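PDB 5UGR: malyl-CoA lyase/beta-methylmalyl-CoA lyase from Methylobacterium extorquens, which belongs to the HpcH/HpaI aldolase/citrate lyase family and binds a magnesium ion at one end of a TIM-barrel domain. Local coordinates for residues Leu18-Pro21 with Phe27-Lys30; Leu41-Ala46 with Lys57-Ala62; Ile75-Leu80 with Arg87-Ile92. All blocks are in the same frame, centred on the assembly; numbering follows the deposited sequence. Where two conformers were deposited one is given.

Contact 1 of 3, residues Leu18-Pro21 with Phe27-Lys30; sequences LAVP and FMEK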
loop_
_atom_site.group_PDB
_atom_site.type_symbol
_atom_site.label_atom_id
_atom_site.label_comp_id
_atom_site.label_asym_id
_atom_site.label_seq_id
_atom_site.Cartn_x
_atom_site.Cartn_y
_atom_site.Cartn_z
ATOM N N LEU A 18 -12.449 -31.382 15.611
ATOM C CA LEU A 18 -11.887 -32.732 15.489
ATOM C C LEU A 18 -11.412 -32.973 14.069
ATOM O O LEU A 18 -12.176 -32.792 13.116
ATOM C CB LEU A 18 -12.958 -33.760 15.849
ATOM C CG LEU A 18 -12.599 -35.223 15.698
ATOM C CD1 LEU A 18 -11.592 -35.609 16.760
ATOM C CD2 LEU A 18 -13.829 -36.095 15.818
ATOM N N ALA A 19 -10.161 -33.419 13.951
ATOM C CA ALA A 19 -9.538 -33.800 12.712
ATOM C C ALA A 19 -9.751 -35.273 12.440
ATOM O O ALA A 19 -9.405 -36.099 13.279
ATOM C CB ALA A 19 -8.060 -33.541 12.799
ATOM N N VAL A 20 -10.268 -35.600 11.261
ATOM C CA VAL A 20 -10.537 -37.012 10.920
ATOM C C VAL A 20 -9.983 -37.314 9.519
ATOM O O VAL A 20 -10.445 -36.727 8.558
ATOM C CB VAL A 20 -12.027 -37.339 10.963
ATOM C CG1 VAL A 20 -12.224 -38.861 10.782
ATOM C CG2 VAL A 20 -12.713 -36.852 12.221
ATOM N N PRO A 21 -9.045 -38.262 9.391
ATOM C CA PRO A 21 -8.531 -38.558 8.075
ATOM C C PRO A 21 -9.545 -39.180 7.125
ATOM O O PRO A 21 -10.217 -40.152 7.482
ATOM C CB PRO A 21 -7.353 -39.485 8.311
ATOM C CG PRO A 21 -7.047 -39.411 9.752
ATOM C CD PRO A 21 -8.332 -39.003 10.446
ATOM N N PHE A 27 -13.134 -44.514 11.061
ATOM C CA PHE A 27 -12.924 -43.380 11.952
ATOM C C PHE A 27 -13.922 -42.297 11.619
ATOM O O PHE A 27 -14.507 -41.659 12.529
ATOM C CB PHE A 27 -11.499 -42.900 11.825
ATOM C CG PHE A 27 -10.460 -43.803 12.476
ATOM C CD1 PHE A 27 -10.783 -45.054 13.019
ATOM C CD2 PHE A 27 -9.093 -43.399 12.489
ATOM C CE1 PHE A 27 -9.795 -45.861 13.577
ATOM C CE2 PHE A 27 -8.120 -44.211 13.055
ATOM C CZ PHE A 27 -8.476 -45.436 13.604
ATOM N N MET A 28 -14.196 -42.083 10.331
ATOM C CA MET A 28 -15.237 -41.089 10.004
ATOM C C MET A 28 -16.593 -41.432 10.567
ATOM O O MET A 28 -17.298 -40.576 11.141
ATOM C CB MET A 28 -15.376 -40.761 8.516
ATOM C CG MET A 28 -14.137 -40.076 7.968
ATOM S SD MET A 28 -14.330 -39.394 6.307
ATOM C CE MET A 28 -14.215 -40.892 5.333
ATOM N N GLU A 29 -16.963 -42.698 10.437
ATOM C CA GLU A 29 -18.247 -43.133 11.024
ATOM C C GLU A 29 -18.318 -42.920 12.537
ATOM O O GLU A 29 -19.316 -42.413 13.051
ATOM C CB GLU A 29 -18.565 -44.597 10.643
ATOM C CG GLU A 29 -19.935 -45.060 11.183
ATOM C CD GLU A 29 -20.441 -46.312 10.508
ATOM O OE1 GLU A 29 -21.697 -46.510 10.500
ATOM O OE2 GLU A 29 -19.589 -47.110 10.002
ATOM N N LYS A 30 -17.265 -43.328 13.244
ATOM C CA LYS A 30 -17.212 -43.164 14.684
ATOM C C LYS A 30 -17.292 -41.678 15.015
ATOM O O LYS A 30 -17.958 -41.295 15.967
ATOM C CB LYS A 30 -15.921 -43.774 15.207
ATOM C CG LYS A 30 -15.711 -43.709 16.717
ATOM C CD LYS A 30 -14.544 -44.627 17.121
ATOM C CE LYS A 30 -14.058 -44.403 18.558
ATOM N NZ LYS A 30 -13.441 -43.059 18.802
#

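Contact 2 of 3, residues Leu41-Ala46 with Lys57-Ala62; sequences LDLEDA and KNIIQA. With MG (magnesium ion), chain B.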
loop_
_atom_site.group_PDB
_atom_site.type_symbol
_atom_site.label_atom_id
_atom_site.label_comp_id
_atom_site.label_asym_id
_atom_site.label_seq_id
_atom_site.Cartn_x
_atom_site.Cartn_y
_atom_site.Cartn_z
ATOM N N LEU A 41 -12.931 -33.202 7.790
ATOM C CA LEU A 41 -12.541 -34.399 7.096
ATOM C C LEU A 41 -11.335 -34.090 6.235
ATOM O O LEU A 41 -11.412 -33.203 5.342
ATOM C CB LEU A 41 -13.720 -34.942 6.290
ATOM C CG LEU A 41 -15.038 -35.130 7.074
ATOM C CD1 LEU A 41 -16.122 -35.712 6.154
ATOM C CD2 LEU A 41 -14.819 -36.026 8.331
ATOM N N ASP A 42 -10.221 -34.762 6.513
ATOM C CA ASP A 42 -8.936 -34.324 5.999
ATOM C C ASP A 42 -8.557 -35.022 4.680
ATOM O O ASP A 42 -8.634 -36.268 4.547
ATOM C CB ASP A 42 -7.895 -34.647 7.062
ATOM C CG ASP A 42 -6.550 -33.952 6.833
ATOM O OD1 ASP A 42 -6.491 -32.980 6.029
ATOM O OD2 ASP A 42 -5.563 -34.412 7.492
ATOM N N LEU A 43 -8.119 -34.218 3.718
ATOM C CA LEU A 43 -7.523 -34.710 2.469
ATOM C C LEU A 43 -6.057 -34.422 2.377
ATOM O O LEU A 43 -5.404 -34.846 1.433
ATOM C CB LEU A 43 -8.227 -34.026 1.270
ATOM C CG LEU A 43 -9.757 -34.250 1.229
ATOM C CD1 LEU A 43 -10.556 -32.998 0.920
ATOM C CD2 LEU A 43 -10.080 -35.289 0.254
ATOM N N GLU A 44 -5.581 -33.614 3.320
ATOM C CA GLU A 44 -4.248 -32.993 3.272
ATOM C C GLU A 44 -3.251 -33.757 4.154
ATOM O O GLU A 44 -2.969 -34.939 3.885
ATOM C CB GLU A 44 -4.378 -31.452 3.528
ATOM C CG GLU A 44 -3.113 -30.630 3.185
ATOM C CD GLU A 44 -2.434 -29.903 4.324
ATOM O OE1 GLU A 44 -2.826 -30.159 5.497
ATOM O OE2 GLU A 44 -1.474 -29.113 4.017
ATOM N N ASP A 45 -2.736 -33.130 5.215
ATOM C CA ASP A 45 -1.549 -33.648 5.917
ATOM C C ASP A 45 -1.657 -35.166 6.319
ATOM O O ASP A 45 -0.683 -35.924 6.207
ATOM C CB ASP A 45 -1.283 -32.872 7.210
ATOM C CG ASP A 45 -0.523 -31.573 7.046
ATOM O OD1 ASP A 45 0.285 -31.454 6.084
ATOM O OD2 ASP A 45 -0.751 -30.642 7.934
ATOM N N ALA A 46 -2.807 -35.597 6.855
ATOM C CA ALA A 46 -2.911 -36.973 7.350
ATOM C C ALA A 46 -3.095 -38.014 6.300
ATOM O O ALA A 46 -3.154 -39.190 6.637
ATOM C CB ALA A 46 -4.039 -37.070 8.397
ATOM N N LYS A 57 -13.083 -39.736 -2.492
ATOM C CA LYS A 57 -14.306 -40.525 -2.644
ATOM C C LYS A 57 -14.962 -40.933 -1.317
ATOM O O LYS A 57 -16.176 -40.837 -1.156
ATOM C CB LYS A 57 -13.973 -41.768 -3.488
ATOM C CG LYS A 57 -13.592 -41.467 -4.924
ATOM C CD LYS A 57 -13.240 -42.793 -5.617
ATOM C CE LYS A 57 -12.688 -42.521 -6.999
ATOM N NZ LYS A 57 -12.102 -43.743 -7.611
ATOM N N ASN A 58 -14.133 -41.322 -0.366
ATOM C CA ASN A 58 -14.592 -41.691 0.974
ATOM C C ASN A 58 -15.329 -40.543 1.618
ATOM O O ASN A 58 -16.412 -40.729 2.230
ATOM C CB ASN A 58 -13.459 -42.122 1.887
ATOM C CG ASN A 58 -12.740 -43.398 1.435
ATOM O OD1 ASN A 58 -13.262 -44.215 0.645
ATOM N ND2 ASN A 58 -11.557 -43.594 1.976
ATOM N N ILE A 59 -14.750 -39.334 1.482
ATOM C CA ILE A 59 -15.401 -38.183 2.086
ATOM C C ILE A 59 -16.751 -37.789 1.469
ATOM O O ILE A 59 -17.694 -37.418 2.147
ATOM C CB ILE A 59 -14.378 -36.974 2.072
ATOM C CG1 ILE A 59 -13.313 -37.244 3.145
ATOM C CG2 ILE A 59 -15.096 -35.645 2.331
ATOM C CD1 ILE A 59 -12.124 -36.287 3.144
ATOM N N ILE A 60 -16.854 -37.934 0.158
ATOM C CA ILE A 60 -18.111 -37.690 -0.495
ATOM C C ILE A 60 -19.184 -38.643 0.078
ATOM O O ILE A 60 -20.297 -38.232 0.425
ATOM C CB ILE A 60 -17.969 -37.851 -2.020
ATOM C CG1 ILE A 60 -17.196 -36.639 -2.602
ATOM C CG2 ILE A 60 -19.347 -37.941 -2.658
ATOM C CD1 ILE A 60 -16.794 -36.769 -4.054
ATOM N N GLN A 61 -18.815 -39.910 0.190
ATOM C CA GLN A 61 -19.752 -40.925 0.718
ATOM C C GLN A 61 -20.106 -40.578 2.176
ATOM O O GLN A 61 -21.305 -40.572 2.565
ATOM C CB GLN A 61 -19.153 -42.357 0.571
ATOM C CG GLN A 61 -19.873 -43.386 1.443
ATOM C CD GLN A 61 -19.512 -44.818 1.151
ATOM O OE1 GLN A 61 -20.389 -45.608 0.916
ATOM N NE2 GLN A 61 -18.219 -45.167 1.194
ATOM N N ALA A 62 -19.069 -40.197 2.974
ATOM C CA ALA A 62 -19.319 -39.927 4.383
ATOM C C ALA A 62 -20.222 -38.681 4.560
ATOM O O ALA A 62 -21.176 -38.710 5.370
ATOM C CB ALA A 62 -18.002 -39.725 5.127
HETATM MG MG MG B . -0.343 -28.583 8.050
HETATM O O HOH W 1 0.377 -28.680 6.055
HETATM O O HOH W 2 -2.239 -28.338 7.294
HETATM O O HOH W 3 -1.127 -28.661 9.967
#

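Contact 3 of 3, residues Ile75-Leu80 with Arg87-Ile92; sequences IRINGL and RDVVDI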
loop_
_atom_site.group_PDB
_atom_site.type_symbol
_atom_site.label_atom_id
_atom_site.label_comp_id
_atom_site.label_asym_id
_atom_site.label_seq_id
_atom_site.Cartn_x
_atom_site.Cartn_y
_atom_site.Cartn_z
ATOM N N ILE A 75 -14.077 -29.687 5.273
ATOM C CA ILE A 75 -12.987 -30.477 4.711
ATOM C C ILE A 75 -11.707 -29.640 4.744
ATOM O O ILE A 75 -11.757 -28.411 4.529
ATOM C CB ILE A 75 -13.253 -30.913 3.269
ATOM C CG1 ILE A 75 -13.624 -29.727 2.320
ATOM C CG2 ILE A 75 -14.322 -31.992 3.221
ATOM C CD1 ILE A 75 -13.863 -30.016 0.859
ATOM N N ARG A 76 -10.589 -30.315 5.040
ATOM C CA ARG A 76 -9.268 -29.690 4.877
ATOM C C ARG A 76 -8.769 -30.142 3.495
ATOM O O ARG A 76 -8.453 -31.313 3.266
ATOM C CB ARG A 76 -8.276 -29.988 5.946
ATOM C CG ARG A 76 -6.930 -29.278 5.666
ATOM C CD ARG A 76 -5.952 -29.291 6.816
ATOM N NE ARG A 76 -5.537 -30.641 7.243
ATOM C CZ ARG A 76 -4.728 -30.882 8.271
ATOM N NH1 ARG A 76 -4.213 -29.857 8.953
ATOM N NH2 ARG A 76 -4.482 -32.118 8.719
ATOM N N ILE A 77 -8.852 -29.202 2.543
ATOM C CA ILE A 77 -8.375 -29.428 1.194
ATOM C C ILE A 77 -6.869 -29.475 1.115
ATOM O O ILE A 77 -6.184 -29.070 2.034
ATOM C CB ILE A 77 -8.944 -28.419 0.172
ATOM C CG1 ILE A 77 -8.516 -26.969 0.515
ATOM C CG2 ILE A 77 -10.459 -28.495 0.164
ATOM C CD1 ILE A 77 -8.979 -25.961 -0.487
ATOM N N ASN A 78 -6.374 -30.011 -0.001
ATOM C CA ASN A 78 -4.942 -30.009 -0.232
ATOM C C ASN A 78 -4.403 -28.599 -0.463
ATOM O O ASN A 78 -5.162 -27.638 -0.745
ATOM C CB ASN A 78 -4.601 -30.986 -1.360
ATOM C CG ASN A 78 -4.522 -32.394 -0.835
ATOM O OD1 ASN A 78 -3.515 -32.792 -0.185
ATOM N ND2 ASN A 78 -5.611 -33.150 -1.015
ATOM N N GLY A 79 -3.095 -28.490 -0.371
ATOM C CA GLY A 79 -2.436 -27.184 -0.536
ATOM C C GLY A 79 -2.564 -26.620 -1.949
ATOM O O GLY A 79 -2.694 -27.350 -2.942
ATOM N N LEU A 80 -2.609 -25.299 -2.035
ATOM C CA LEU A 80 -2.743 -24.614 -3.324
ATOM C C LEU A 80 -1.564 -24.886 -4.247
ATOM O O LEU A 80 -1.648 -24.656 -5.450
ATOM C CB LEU A 80 -2.942 -23.092 -3.149
ATOM C CG LEU A 80 -4.403 -22.640 -2.869
ATOM C CD1 LEU A 80 -4.845 -23.106 -1.481
ATOM C CD2 LEU A 80 -4.499 -21.114 -2.959
ATOM N N ARG A 87 -9.505 -30.755 -7.607
ATOM C CA ARG A 87 -10.459 -31.847 -7.586
ATOM C C ARG A 87 -11.135 -32.072 -6.226
ATOM O O ARG A 87 -12.305 -32.409 -6.168
ATOM C CB ARG A 87 -9.798 -33.092 -8.154
ATOM C CG ARG A 87 -10.106 -33.120 -9.644
ATOM C CD ARG A 87 -11.186 -34.178 -9.963
ATOM N NE ARG A 87 -10.316 -35.285 -10.108
ATOM C CZ ARG A 87 -10.583 -36.537 -9.867
ATOM N NH1 ARG A 87 -9.580 -37.332 -10.035
ATOM N NH2 ARG A 87 -11.799 -36.957 -9.499
ATOM N N ASP A 88 -10.428 -31.772 -5.139
ATOM C CA ASP A 88 -11.039 -31.757 -3.815
ATOM C C ASP A 88 -12.255 -30.820 -3.774
ATOM O O ASP A 88 -13.325 -31.182 -3.330
ATOM C CB ASP A 88 -10.059 -31.318 -2.739
ATOM C CG ASP A 88 -8.842 -32.210 -2.576
ATOM O OD1 ASP A 88 -8.838 -33.420 -3.001
ATOM O OD2 ASP A 88 -7.831 -31.703 -1.948
ATOM N N VAL A 89 -12.029 -29.590 -4.241
ATOM C CA VAL A 89 -13.070 -28.575 -4.170
ATOM C C VAL A 89 -14.200 -28.898 -5.143
ATOM O O VAL A 89 -15.377 -28.900 -4.773
ATOM C CB VAL A 89 -12.488 -27.167 -4.405
ATOM C CG1 VAL A 89 -13.573 -26.097 -4.373
ATOM C CG2 VAL A 89 -11.426 -26.846 -3.326
ATOM N N VAL A 90 -13.845 -29.129 -6.394
ATOM C CA VAL A 90 -14.871 -29.399 -7.432
ATOM C C VAL A 90 -15.701 -30.637 -7.051
ATOM O O VAL A 90 -16.923 -30.569 -6.987
ATOM C CB VAL A 90 -14.223 -29.587 -8.830
ATOM C CG1 VAL A 90 -15.255 -30.148 -9.827
ATOM C CG2 VAL A 90 -13.697 -28.250 -9.341
ATOM N N ASP A 91 -15.035 -31.756 -6.782
ATOM C CA ASP A 91 -15.805 -33.009 -6.608
ATOM C C ASP A 91 -16.686 -32.955 -5.355
ATOM O O ASP A 91 -17.845 -33.357 -5.372
ATOM C CB ASP A 91 -14.910 -34.226 -6.558
ATOM C CG ASP A 91 -14.245 -34.534 -7.854
ATOM O OD1 ASP A 91 -14.501 -33.860 -8.866
ATOM O OD2 ASP A 91 -13.547 -35.583 -7.882
ATOM N N ILE A 92 -16.141 -32.443 -4.259
ATOM C CA ILE A 92 -16.886 -32.454 -3.002
ATOM C C ILE A 92 -17.938 -31.382 -2.975
ATOM O O ILE A 92 -19.081 -31.665 -2.535
ATOM C CB ILE A 92 -15.969 -32.429 -1.766
ATOM C CG1 ILE A 92 -15.025 -33.616 -1.791
ATOM C CG2 ILE A 92 -16.765 -32.347 -0.474
ATOM C CD1 ILE A 92 -13.807 -33.576 -0.870
#

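Contact 1 of 3, residues Leu18-Pro21 with Phe27-Lys30
The phenyl ring of Phe-27 stands off from the contact, which the residue makes through CB, 4.2 Å from CG1 of Val-20. The closest approach of this ring to the pyrrolidine ring of Pro-21 is 4.9 Å, from CD2 of Phe-27 to CD of Pro-21, and the two do not stack. The aromatic end of Phe-27 remains near the surface.

The real work falls to the one valine methyl group. CG1 of Val-20 leans away from its own backbone nitrogen (chi1 -173°), which carries it outward from the strand and against the helix. There it meets CG of Met-28 at 3.6 Å and rests on the peptide joining Phe-27 to Met-28, 3.8 Å from the Met-28 N. The valine and methionine side chains lie obliquely to each other. CG of Met-28 also passes the carbonyl oxygen of Pro-21 at 4.0 Å, and a bend at chi3 (-77°) turns the methionine's end toward Asn-58 and Ala-62 of the next helix.

With its apolar side chains in contact and its strand bonded on to Phe-40 and Asp-42, the pair illustrates how a parallel barrel is sheathed. Strand 16-21 and helix 25-32 open a beta-alpha-beta unit completed by strand 38-42, the repeating element of the TIM-barrel fold.

Contact 2 of 3, residues Leu41-Ala46 with Lys57-Ala62
Ile-59 reaches from its helix to the strand end with its outer methyl, CD1, lodged against both Leu-41 and Leu-43. It runs alongside Leu-41 in the opposite sense: CD1 of Ile-59 lies at the base of Leu-41, 3.8 Å from its CB, while CD1 of Leu-41 comes to the branch methyl CG2 of Ile-59. Leu-43 approaches at a slant and presents its branch point, CG, at 3.7 Å from the same CD1. The extended isoleucine chain (chi2 171°) carries CD1 out to both leucines. Ile-75, from the next strand, also packs on Ile-59.

Asp-42, between the two leucines, has its CB turned away from the helix, and its carboxylate organises the loop that follows. OD1 takes the backbone N of Glu-44 at 2.9 Å, an Asx turn in which the donor stands 63° above the carboxylate plane. OD2 receives N of Ala-46, and OD1 also makes a salt bridge with Arg-76. The turn leads to the metal: OD2 of Asp-45 binds magnesium at 2.1 Å, three waters share the coordination, and Glu-140 and Asp-167 complete it. Glu-44 stays in the second shell. Its OE2 accepts from water 1 at 2.8 Å and its OE1 from water 2 at 2.6 Å, while OE1 also takes N of Asp-45. OD1 of Asp-45 accepts from water 1 and pairs with Arg-301 of the second subunit.

The contact thus divides into an apolar part and a polar part. Apolar packing joins the strand end to the helix, and carboxylates beyond it hold the loop and metal-bound waters; the arginines near these carboxylates would be expected to offset some of their negative charge.

Contact 3 of 3, residues Ile75-Leu80 with Arg87-Ile92
OD2 of Asp-88 is gripped twice by Asn-78, once by its backbone and once by its side chain. ND2 of Asn-78 donates at 2.8 Å to the syn lone pair, with the oxygen close to the amide plane. The backbone N of Asn-78 arrives at 3.0 Å, nearly in line with the C-O bond and with an N-H...O angle of 162°. The amide and carboxylate planes are turned 38° apart and the two side chains cross almost at right angles. This double hold ties the segment after the strand to the first turn of the helix. OD1 of Asp-88 also makes a salt bridge with Arg-56, OD1 of Asn-78 accepts from Lys-52, and its ND2 donates to O of Leu-43 as well.

Next to these bonds the contact turns apolar. Ile-77 lies obliquely across Val-89, whose CG2 is 3.9 Å from CD1 and 4.0 Å from CG2 of the isoleucine. CG1 of Ile-77 sits between its backbone nitrogen and carbonyl carbon (chi1 62°), which leaves both methyls against the valine. Farther back along the strand, Ile-75 and Ile-92 meet tip to tip, with CD1 of Ile-75 4.0 Å from CD1 of Ile-92.

Like elements flank strand 72-76 and helix 85-95 on both sides. Ile-75 and Ile-92 pack on helix 52-65, Val-89 leans on helix 110-127, and the strand bonds to Leu-103 of strand 101-104 on one side and, through Arg-76, to Leu-41 of strand 38-42 on the other. Within the loop, O of Leu-80 is hydrogen-bonded to NE2 of Gln-122 of the third subunit.

How the contacts relate
Contacts 1, 2 and 3 follow one another along the chain, and each joins a strand or its exit to the helix that comes next. Their strands, 16-21, 38-42 and 72-76, are the first three of the parallel eight-stranded barrel and lie side by side in it. The centres of contacts 1 and 2 are about 9 Å apart, as are those of 2 and 3, whereas 1 and 3 are about 17 Å apart and do not touch. Contact 2 bridges them: N of Asp-42 lies 2.8 Å from O of Val-20, and N of Leu-43 3.0 Å from O of Arg-76. The magnesium-binding loop follows a strand paired on both sides, with strands 16-21 and 72-76.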